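Local coordinates for protein endo-1,4-beta-xylanase (PDB 1H12) that is a cold-adapted family 8 glycoside hydrolase that cleaves internal beta-1,4 linkages in xylan, at residues R101-K104 with A105-N109; H113-A116 with K117-G120. All blocks are in the same frame, centred on the assembly; numbering follows the deposited sequence.

Contacts 1 and 2 follow each other along the chain and share one side of the molecule, their centres about 15 Å apart. Contact 1 is the last turn of helix 93-107, and contact 2 is a surface turn in the loop leading from that helix to strand 123-128. The loop doubles back, so the two meet directly: Asn-109 O and Gly-120 N lie 3.1 Å apart, a probable hydrogen bond, and Asn-109 CB packs 3.2 Å from Lys-118 O. Neither includes a residue of the xylose pocket formed by Gln-327, Gly-341, Glu-342, Tyr-378 and Asn-382; both are structural, with contact 2 the farther from the chain centre.

Contact 1. Residues R101-K104 with A105-N109; sequences RFAK and AYQKN
Arg-101, Phe-102 and Ala-103 hand their carbonyls to the residues of the next turn, and the pattern changes as the helix ends. Ala-105 N donates to Arg-101 O and Tyr-106 N to Phe-102 O (2.8 Å), both ordinary four-residue helical steps. Ala-103 O then accepts twice, from Gln-107 N at 2.9 Å and from Lys-108 N at 3.0 Å. The second bond spans five residues, so the helix closes in a widened, pi-type turn before the chain leaves it at Lys-108.

Among the side chains, Phe-102 and Tyr-106 form a T-shaped pair, the tyrosine presenting its edge to the phenylalanine face. Their centroids are 5.1 Å apart with the ring planes at 63°. CD2 of Tyr-106 does the touching: it sits over the Phe-102 face, displaced toward the rim, 3.5 Å from Phe-102 CD2. With its CG beside the backbone N (chi1 -55°), Tyr-106 folds back along the helix, which also brings its CB and CD2 against Phe-102 O.

Gln-107 runs extended along the buried side of the same turn. Its CG approaches Phe-102 CE1, while OE1 lies 3.1 Å from Ala-103 CB, a close apolar neighbour; this buried oxygen has no hydrogen-bonding partner in the model. On the outer side, Lys-108 CB packs 3.5 Å from Lys-104 O. The two extended lysine chains run roughly side by side, their NZ atoms 7.0 Å apart, and each has its own salt bridge, Lys-104 with Asp-171 and Lys-108 with Asp-111.

The aromatic face of the turn rests against the five-stranded sheet, Phe-102 and Tyr-106 both meeting Leu-126 of strand 123-128. Phe-102 and Gln-107 also reach Gln-80 of helix 77-89, and Arg-101 packs on Ala-61 of strand 58-66.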
ATOM      1  N   ARG A 101     -15.986 -10.489   0.067  1.00  7.54           N
ATOM      2  CA  ARG A 101     -17.247 -10.732   0.711  1.00  7.82           C
ATOM      3  C   ARG A 101     -17.236 -10.210   2.136  1.00  7.65           C
ATOM      4  O   ARG A 101     -18.214  -9.624   2.635  1.00  8.28           O
ATOM      5  CB  ARG A 101     -17.561 -12.235   0.699  1.00  8.25           C
ATOM      6  CG  ARG A 101     -19.026 -12.571   0.987  1.00  8.98           C
ATOM      7  CD  ARG A 101     -19.305 -14.073   1.138  1.00  9.18           C
ATOM      8  NE  ARG A 101     -18.786 -14.794  -0.014  1.00  9.15           N
ATOM      9  CZ  ARG A 101     -17.666 -15.515  -0.050  1.00  8.89           C
ATOM     10  NH1 ARG A 101     -17.050 -15.905   1.057  1.00  9.98           N
ATOM     11  NH2 ARG A 101     -17.176 -15.892  -1.236  1.00 10.36           N
ATOM     12  N   PHE A 102     -16.125 -10.453   2.845  1.00  7.53           N
ATOM     13  CA  PHE A 102     -15.978  -9.968   4.216  1.00  7.49           C
ATOM     14  C   PHE A 102     -16.009  -8.465   4.281  1.00  7.09           C
ATOM     15  O   PHE A 102     -16.659  -7.854   5.135  1.00  8.12           O
ATOM     16  CB  PHE A 102     -14.656 -10.485   4.777  1.00  7.62           C
ATOM     17  CG  PHE A 102     -14.418 -10.122   6.225  1.00  7.60           C
ATOM     18  CD1 PHE A 102     -13.895  -8.871   6.590  1.00  7.94           C
ATOM     19  CD2 PHE A 102     -14.723 -11.028   7.220  1.00  8.55           C
ATOM     20  CE1 PHE A 102     -13.731  -8.555   7.900  1.00  8.91           C
ATOM     21  CE2 PHE A 102     -14.534 -10.682   8.554  1.00  9.10           C
ATOM     22  CZ  PHE A 102     -14.052  -9.454   8.877  1.00  9.16           C
ATOM     23  N   ALA A 103     -15.268  -7.820   3.403  1.00  7.61           N
ATOM     24  CA  ALA A 103     -15.166  -6.352   3.424  1.00  7.56           C
ATOM     25  C   ALA A 103     -16.552  -5.738   3.202  1.00  7.85           C
ATOM     26  O   ALA A 103     -16.961  -4.836   3.952  1.00  8.20           O
ATOM     27  CB  ALA A 103     -14.196  -5.875   2.352  1.00  8.18           C
ATOM     28  N   LYS A 104     -17.240  -6.186   2.166  1.00  8.18           N
ATOM     29  CA  LYS A 104     -18.496  -5.602   1.821  1.00  9.41           C
ATOM     30  C   LYS A 104     -19.557  -5.820   2.901  1.00  9.68           C
ATOM     31  O   LYS A 104     -20.377  -4.947   3.161  1.00 11.08           O
ATOM     32  CB  LYS A 104     -18.917  -6.096   0.421  1.00 12.31           C
ATOM     33  CG  LYS A 104     -20.040  -5.425  -0.217  1.00 15.87           C
ATOM     34  CD  LYS A 104     -20.225  -5.975  -1.718  1.00 17.38           C
ATOM     35  CE  LYS A 104     -21.365  -5.293  -2.343  1.00 22.39           C
ATOM     36  NZ  LYS A 104     -21.570  -5.897  -3.631  1.00 20.78           N
ATOM     37  N   ALA A 105     -19.514  -6.975   3.555  1.00  9.22           N
ATOM     38  CA  ALA A 105     -20.496  -7.301   4.577  1.00  9.21           C
ATOM     39  C   ALA A 105     -20.193  -6.622   5.910  1.00  9.21           C
ATOM     40  O   ALA A 105     -21.123  -6.181   6.587  1.00 11.05           O
ATOM     41  CB  ALA A 105     -20.555  -8.799   4.820  1.00 10.91           C
ATOM     42  N   TYR A 106     -18.934  -6.617   6.309  1.00  8.16           N
ATOM     43  CA  TYR A 106     -18.576  -6.319   7.683  1.00  8.81           C
ATOM     44  C   TYR A 106     -17.760  -5.038   7.864  1.00  9.07           C
ATOM     45  O   TYR A 106     -17.856  -4.409   8.921  1.00 10.97           O
ATOM     46  CB  TYR A 106     -17.846  -7.511   8.300  1.00  8.60           C
ATOM     47  CG  TYR A 106     -18.584  -8.798   8.225  1.00  8.26           C
ATOM     48  CD1 TYR A 106     -19.849  -8.941   8.760  1.00  9.92           C
ATOM     49  CD2 TYR A 106     -18.054  -9.915   7.601  1.00  8.93           C
ATOM     50  CE1 TYR A 106     -20.543 -10.134   8.690  1.00 10.47           C
ATOM     51  CE2 TYR A 106     -18.743 -11.094   7.517  1.00  9.76           C
ATOM     52  CZ  TYR A 106     -20.004 -11.195   8.047  1.00  9.80           C
ATOM     53  OH  TYR A 106     -20.673 -12.406   7.963  1.00 12.00           O
ATOM     54  N   GLN A 107     -16.929  -4.660   6.895  1.00  8.30           N
ATOM     55  CA  GLN A 107     -16.187  -3.416   6.986  1.00  7.98           C
ATOM     56  C   GLN A 107     -16.971  -2.209   6.527  1.00  7.86           C
ATOM     57  O   GLN A 107     -16.823  -1.112   7.080  1.00  8.98           O
ATOM     58  CB  GLN A 107     -14.826  -3.529   6.272  1.00  7.68           C
ATOM     59  CG  GLN A 107     -13.890  -4.482   6.961  1.00  7.76           C
ATOM     60  CD  GLN A 107     -12.623  -4.802   6.159  1.00  7.77           C
ATOM     61  OE1 GLN A 107     -12.686  -5.027   4.951  1.00  9.31           O
ATOM     62  NE2 GLN A 107     -11.489  -4.879   6.857  1.00  7.99           N
ATOM     63  N   LYS A 108     -17.802  -2.363   5.496  1.00  8.09           N
ATOM     64  CA  LYS A 108     -18.519  -1.228   4.934  1.00  8.28           C
ATOM     65  C   LYS A 108     -19.462  -0.624   5.962  1.00  9.27           C
ATOM     66  O   LYS A 108     -20.341  -1.339   6.498  1.00 11.36           O
ATOM     67  CB  LYS A 108     -19.311  -1.669   3.717  1.00  9.92           C
ATOM     68  CG  LYS A 108     -19.960  -0.530   3.003  1.00 10.47           C
ATOM     69  CD  LYS A 108     -20.931  -1.018   1.899  1.00 14.56           C
ATOM     70  CE  LYS A 108     -21.834   0.087   1.438  1.00 15.71           C
ATOM     71  NZ  LYS A 108     -22.833  -0.410   0.473  1.00 20.79           N
ATOM     72  N   ASN A 109     -19.408   0.669   6.163  1.00  8.92           N
ATOM     73  CA  ASN A 109     -20.431   1.382   6.945  1.00  9.82           C
ATOM     74  C   ASN A 109     -21.651   1.569   6.058  1.00 10.81           C
ATOM     75  O   ASN A 109     -21.550   1.888   4.863  1.00 11.50           O
ATOM     76  CB  ASN A 109     -19.922   2.747   7.382  1.00 10.38           C
ATOM     77  CG  ASN A 109     -18.795   2.708   8.375  1.00 10.28           C
ATOM     78  OD1 ASN A 109     -17.776   3.485   8.207  1.00 14.50           O
ATOM     79  ND2 ASN A 109     -18.906   1.961   9.409  1.00 10.23           N
TER

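Contact 2. Residues H113-A116 with K117-G120; sequences HPDA and KKQG
His-113 and Lys-118 are brought face to chain by their torsions: the imidazole swings out opposite the backbone nitrogen (chi1 -168°), and Lys-118, with CG beside its own N, runs extended across it. CB of the lysine lies over the ring centre and CD comes to 3.7 Å from His-113 NE2, giving a CH-pi contact in which the aliphatic chain lies over one ring face.

The carboxylate of Asp-115 works on the main chain. OD1 receives Lys-117 N at 2.9 Å, the donor coming from above the carboxylate plane, while Asp-115 O accepts Lys-118 N, also at 2.9 Å. A longer backbone bond, 3.3 Å, follows from Gln-119 N to Ala-116 O.

Gln-119 ties the start of the segment to its end. Its side chain is extended, and NE2 donates to His-113 O at 2.8 Å in a nearly straight bond (N-H...O 171°) lying in both the amide and the carbonyl plane. That alignment fixes the rotation of the amide, whose CD rests near Ala-116 CA.

The lysine ends reach Asp-115 through water rather than directly. One water donates to OD2 of Asp-115 and accepts from Lys-118 NZ (2.8 Å); another donates to Asp-115 OD1 but takes only a weak bond from Lys-117 NZ. Asp-115 OD2 is also hydrogen-bonded to Tyr-194 OH, and Lys-118 has its salt bridge with Glu-139.

The bond from Lys-117 N to Asp-115 OD1 defines an Asx turn, superposed on two successive beta-turns, 115-118 and 116-119. Ala-116, Lys-117 and Lys-118 all have negative phi and a small negative psi, none beyond -31°, which makes both turns type I. Together they shape the surface loop between helix 93-107 and strand 123-128.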
ATOM      1  N   HIS A 113     -25.852   5.465   7.169  1.00 14.77           N
ATOM      2  CA  HIS A 113     -25.326   5.815   8.471  1.00 13.45           C
ATOM      3  C   HIS A 113     -25.766   7.212   8.827  1.00 14.27           C
ATOM      4  O   HIS A 113     -25.771   8.097   7.988  1.00 14.69           O
ATOM      5  CB  HIS A 113     -23.793   5.742   8.414  1.00 12.92           C
ATOM      6  CG  HIS A 113     -23.133   5.805   9.741  1.00 12.36           C
ATOM      7  ND1 HIS A 113     -22.487   4.744  10.371  1.00 16.44           N
ATOM      8  CD2 HIS A 113     -23.012   6.874  10.536  1.00 10.82           C
ATOM      9  CE1 HIS A 113     -22.020   5.196  11.526  1.00 12.32           C
ATOM     10  NE2 HIS A 113     -22.350   6.477  11.641  1.00 17.26           N
ATOM     11  N   PRO A 114     -26.076   7.463  10.091  1.00 14.63           N
ATOM     12  CA  PRO A 114     -26.491   8.826  10.458  1.00 15.83           C
ATOM     13  C   PRO A 114     -25.458   9.909  10.228  1.00 15.73           C
ATOM     14  O   PRO A 114     -25.826  11.082  10.017  1.00 17.87           O
ATOM     15  CB  PRO A 114     -26.824   8.717  11.974  1.00 18.03           C
ATOM     16  CG  PRO A 114     -26.385   7.437  12.352  1.00 22.04           C
ATOM     17  CD  PRO A 114     -26.172   6.524  11.182  1.00 15.95           C
ATOM     18  N   ASP A 115     -24.166   9.548  10.212  1.00 15.22           N
ATOM     19  CA  ASP A 115     -23.095  10.498   9.888  1.00 13.60           C
ATOM     20  C   ASP A 115     -22.792  10.399   8.388  1.00 13.73           C
ATOM     21  O   ASP A 115     -22.254   9.373   7.931  1.00 12.49           O
ATOM     22  CB  ASP A 115     -21.899  10.164  10.715  1.00 14.09           C
ATOM     23  CG  ASP A 115     -20.741  11.089  10.529  1.00 15.53           C
ATOM     24  OD1 ASP A 115     -20.757  11.903   9.537  1.00 15.59           O
ATOM     25  OD2 ASP A 115     -19.803  11.011  11.362  1.00 18.46           O
ATOM     26  N   ALA A 116     -23.173  11.416   7.619  1.00 13.55           N
ATOM     27  CA  ALA A 116     -22.976  11.357   6.198  1.00 14.72           C
ATOM     28  C   ALA A 116     -21.532  11.106   5.816  1.00 12.66           C
ATOM     29  O   ALA A 116     -21.271  10.543   4.769  1.00 13.60           O
ATOM     30  CB  ALA A 116     -23.480  12.667   5.512  1.00 16.57           C
ATOM     31  N   LYS A 117     -20.625  11.568   6.621  1.00 12.56           N
ATOM     32  CA  LYS A 117     -19.188  11.394   6.309  1.00 12.27           C
ATOM     33  C   LYS A 117     -18.719   9.962   6.374  1.00 11.82           C
ATOM     34  O   LYS A 117     -17.673   9.614   5.796  1.00 12.70           O
ATOM     35  CB  LYS A 117     -18.340  12.273   7.200  1.00 12.95           C
ATOM     36  CG  LYS A 117     -18.471  13.768   6.881  1.00 16.34           C
ATOM     37  CD  LYS A 117     -17.532  14.598   7.689  1.00 18.72           C
ATOM     38  CE  LYS A 117     -17.555  16.128   7.305  1.00 25.65           C
ATOM     39  NZ  LYS A 117     -18.780  16.705   7.948  1.00 34.50           N
ATOM     40  N   LYS A 118     -19.475   9.083   7.037  1.00 11.32           N
ATOM     41  CA  LYS A 118     -19.147   7.664   7.145  1.00 10.71           C
ATOM     42  C   LYS A 118     -19.875   6.816   6.142  1.00 10.27           C
ATOM     43  O   LYS A 118     -19.571   5.609   6.009  1.00 10.89           O
ATOM     44  CB  LYS A 118     -19.484   7.143   8.535  1.00 12.65           C
ATOM     45  CG  LYS A 118     -18.441   7.546   9.587  1.00 15.13           C
ATOM     46  CD  LYS A 118     -18.826   7.170  10.950  1.00 16.00           C
ATOM     47  CE  LYS A 118     -17.696   7.503  11.931  1.00 15.42           C
ATOM     48  NZ  LYS A 118     -18.210   7.303  13.364  1.00 18.95           N
ATOM     49  N   GLN A 119     -20.858   7.356   5.441  1.00 10.65           N
ATOM     50  CA  GLN A 119     -21.700   6.536   4.561  1.00 10.71           C
ATOM     51  C   GLN A 119     -20.908   5.875   3.472  1.00  9.94           C
ATOM     52  O   GLN A 119     -20.295   6.549   2.645  1.00 11.02           O
ATOM     53  CB  GLN A 119     -22.812   7.395   3.958  1.00 11.58           C
ATOM     54  CG  GLN A 119     -23.822   7.842   5.020  1.00 12.16           C
ATOM     55  CD  GLN A 119     -24.866   8.802   4.513  1.00 14.51           C
ATOM     56  OE1 GLN A 119     -24.770   9.278   3.402  1.00 16.51           O
ATOM     57  NE2 GLN A 119     -25.863   9.099   5.356  1.00 15.92           N
ATOM     58  N   GLY A 120     -20.930   4.548   3.456  1.00  9.86           N
ATOM     59  CA  GLY A 120     -20.240   3.786   2.450  1.00 10.27           C
ATOM     60  C   GLY A 120     -18.744   3.708   2.542  1.00  9.02           C
ATOM     61  O   GLY A 120     -18.132   3.073   1.695  1.00  9.39           O
TER
HETATM   62  O   HOH W   1     -20.037   9.379  13.456  1.00 23.40           O
HETATM   63  O   HOH W   2     -20.415  14.483   9.911  1.00 27.43           O